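Uncharacterized egV family protein COG1307 (Ruminococcus gnavus, PDB 3JR7) is of unknown function but belongs to the DegV family and probably binds lipids, perhaps fatty acids as its relatives do. Local coordinates at residues V167-Y170 / I171-H175. Sequence-based numbering, arbitrary orientation.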
ATOM      1  N   VAL A 167       8.121   5.117 -13.529  1.00 22.80           N
ATOM      2  CA  VAL A 167       7.498   4.665 -12.304  1.00 22.08           C
ATOM      3  C   VAL A 167       8.348   4.997 -11.089  1.00 22.45           C
ATOM      4  O   VAL A 167       7.810   5.388 -10.070  1.00 21.87           O
ATOM      5  CB  VAL A 167       7.169   3.171 -12.368  1.00 22.07           C
ATOM      6  CG1 VAL A 167       6.724   2.664 -10.998  1.00 21.35           C
ATOM      7  CG2 VAL A 167       6.078   2.924 -13.475  1.00 20.48           C
ATOM      8  N   GLU A 168       9.669   4.826 -11.179  1.00 23.14           N
ATOM      9  CA  GLU A 168      10.539   5.248 -10.097  1.00 24.50           C
ATOM     10  C   GLU A 168      10.386   6.750  -9.832  1.00 24.65           C
ATOM     11  O   GLU A 168      10.414   7.156  -8.668  1.00 25.10           O
ATOM     12  CB  GLU A 168      12.013   4.827 -10.296  1.00 24.51           C
ATOM     13  CG  GLU A 168      12.250   3.305 -10.239  1.00 28.62           C
ATOM     14  CD  GLU A 168      12.205   2.663  -8.802  1.00 34.62           C
ATOM     15  OE1 GLU A 168      12.002   3.461  -7.805  1.00 35.97           O
ATOM     16  OE2 GLU A 168      12.418   1.375  -8.695  1.00 32.72           O
ATOM     17  N   CYS A 169      10.199   7.557 -10.881  1.00 24.41           N
ATOM     18  CA  CYS A 169       9.935   8.992 -10.709  1.00 25.61           C
ATOM     19  C   CYS A 169       8.606   9.188  -9.957  1.00 24.72           C
ATOM     20  O   CYS A 169       8.527   9.932  -8.984  1.00 24.86           O
ATOM     21  CB  CYS A 169       9.885   9.730 -12.062  1.00 25.58           C
ATOM     22  SG  CYS A 169       9.286  11.474 -11.935  1.00 31.85           S
ATOM     23  N   TYR A 170       7.572   8.518 -10.424  1.00 23.51           N
ATOM     24  CA  TYR A 170       6.299   8.570  -9.728  1.00 23.09           C
ATOM     25  C   TYR A 170       6.439   8.221  -8.231  1.00 22.74           C
ATOM     26  O   TYR A 170       5.866   8.923  -7.370  1.00 23.68           O
ATOM     27  CB  TYR A 170       5.240   7.677 -10.407  1.00 23.13           C
ATOM     28  CG  TYR A 170       3.958   7.662  -9.579  1.00 24.26           C
ATOM     29  CD1 TYR A 170       3.238   8.837  -9.380  1.00 25.57           C
ATOM     30  CD2 TYR A 170       3.508   6.510  -8.948  1.00 23.82           C
ATOM     31  CE1 TYR A 170       2.107   8.864  -8.575  1.00 25.44           C
ATOM     32  CE2 TYR A 170       2.353   6.521  -8.165  1.00 22.65           C
ATOM     33  CZ  TYR A 170       1.672   7.708  -7.974  1.00 24.09           C
ATOM     34  OH  TYR A 170       0.560   7.763  -7.168  1.00 24.93           O
ATOM     35  N   ILE A 171       7.207   7.183  -7.906  1.00 21.31           N
ATOM     36  CA  ILE A 171       7.417   6.789  -6.522  1.00 21.88           C
ATOM     37  C   ILE A 171       8.016   7.943  -5.721  1.00 23.26           C
ATOM     38  O   ILE A 171       7.589   8.238  -4.587  1.00 21.46           O
ATOM     39  CB  ILE A 171       8.256   5.518  -6.456  1.00 21.45           C
ATOM     40  CG1 ILE A 171       7.389   4.325  -6.966  1.00 20.78           C
ATOM     41  CG2 ILE A 171       8.745   5.229  -5.086  1.00 24.22           C
ATOM     42  CD1 ILE A 171       8.180   3.016  -7.142  1.00 19.55           C
ATOM     43  N   GLU A 172       8.971   8.619  -6.329  1.00 23.60           N
ATOM     44  CA  GLU A 172       9.618   9.785  -5.713  1.00 26.33           C
ATOM     45  C   GLU A 172       8.641  10.954  -5.487  1.00 25.77           C
ATOM     46  O   GLU A 172       8.724  11.626  -4.463  1.00 26.68           O
ATOM     47  CB  GLU A 172      10.812  10.225  -6.610  1.00 27.94           C
ATOM     48  CG  GLU A 172      11.672  11.379  -6.057  1.00 33.28           C
ATOM     49  CD  GLU A 172      11.256  12.756  -6.542  1.00 39.69           C
ATOM     50  OE1 GLU A 172      10.365  12.875  -7.427  1.00 42.34           O
ATOM     51  OE2 GLU A 172      11.845  13.738  -6.036  1.00 45.67           O
ATOM     52  N   GLU A 173       7.690  11.156  -6.400  1.00 25.13           N
ATOM     53  CA  GLU A 173       6.660  12.189  -6.223  1.00 25.73           C
ATOM     54  C   GLU A 173       5.596  11.825  -5.197  1.00 25.76           C
ATOM     55  O   GLU A 173       5.006  12.724  -4.583  1.00 24.84           O
ATOM     56  CB  GLU A 173       5.942  12.480  -7.542  1.00 26.95           C
ATOM     57  CG  GLU A 173       6.954  12.948  -8.606  1.00 28.52           C
ATOM     58  CD  GLU A 173       6.424  12.953 -10.059  1.00 33.47           C
ATOM     59  OE1 GLU A 173       5.511  12.206 -10.452  1.00 36.24           O
ATOM     60  OE2 GLU A 173       6.976  13.731 -10.839  1.00 36.12           O
ATOM     61  N   GLN A 174       5.354  10.519  -5.029  1.00 24.71           N
ATOM     62  CA  GLN A 174       4.240  10.010  -4.223  1.00 24.61           C
ATOM     63  C   GLN A 174       4.474  10.137  -2.721  1.00 24.44           C
ATOM     64  O   GLN A 174       5.494   9.660  -2.225  1.00 23.86           O
ATOM     65  CB  GLN A 174       4.004   8.538  -4.573  1.00 24.56           C
ATOM     66  CG  GLN A 174       2.732   7.920  -4.007  1.00 25.61           C
ATOM     67  CD  GLN A 174       2.709   6.406  -4.199  1.00 23.46           C
ATOM     68  OE1 GLN A 174       3.509   5.704  -3.588  1.00 21.76           O
ATOM     69  NE2 GLN A 174       1.758   5.898  -5.007  1.00 19.98           N
ATOM     70  N   HIS A 175       3.491  10.704  -1.991  1.00 23.25           N
ATOM     71  CA  HIS A 175       3.518  10.797  -0.522  1.00 22.54           C
ATOM     72  C   HIS A 175       2.286  10.098   0.075  1.00 22.36           C
ATOM     73  O   HIS A 175       1.214  10.138  -0.509  1.00 21.66           O
ATOM     74  CB  HIS A 175       3.434  12.266  -0.051  1.00 23.88           C
ATOM     75  CG  HIS A 175       4.557  13.128  -0.521  1.00 24.77           C
ATOM     76  ND1 HIS A 175       4.565  13.706  -1.771  1.00 29.03           N
ATOM     77  CD2 HIS A 175       5.737  13.450   0.054  1.00 29.25           C
ATOM     78  CE1 HIS A 175       5.695  14.374  -1.931  1.00 29.59           C
ATOM     79  NE2 HIS A 175       6.426  14.222  -0.846  1.00 27.97           N
TER
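Ile171, in the last turn of helix 160-173, gives its N-H to Val167 O at 2.9 Å. With CG1 set anti to the carbonyl carbon (chi1 -71°), the chain runs back toward the preceding turn, and CD1 meets Val167 CG1 at 4.1 Å; the two branched, apolar residues suit this buried side. Glu168 OE1 lies alongside Ile171 CD1 at 3.9 Å, while its OE2 bonds to His132 of strand 130-135. Glu172 continues the i to i+4 pattern, its N bonded to Glu168 O; it is an exposed residue, and a charged side chain suits that surface. Glu173 N bonds to Cys169 O at 3.0 Å, and its carboxylate atom OE2 comes within 3.4 Å of Cys169 SG, while OE1 lies near the plane of the Tyr170 ring, at its edge. Cys169 is exposed, which suits the interchain disulfide it forms in a crystal structure of this protein. Gln174 leaves helical geometry yet still bonds through N to Tyr170 O. Its CB lies over one face of the Tyr170 ring, toward the rim, and the extended side chain carries NE2 to Tyr170 OH, donating at 3.1 Å with amide and ring planes 76° apart. NE2 also bonds to Gly142 O, so two acceptors share the NH2 group and limit the amide's rotation. Val167 and Ile171 pack on Ile146 of helix 141-155 and Phe134 of strand 130-135, Tyr170 and Gln174 cover Leu145, and His175 pairs through its backbone with Val298, leading into strand 176-179.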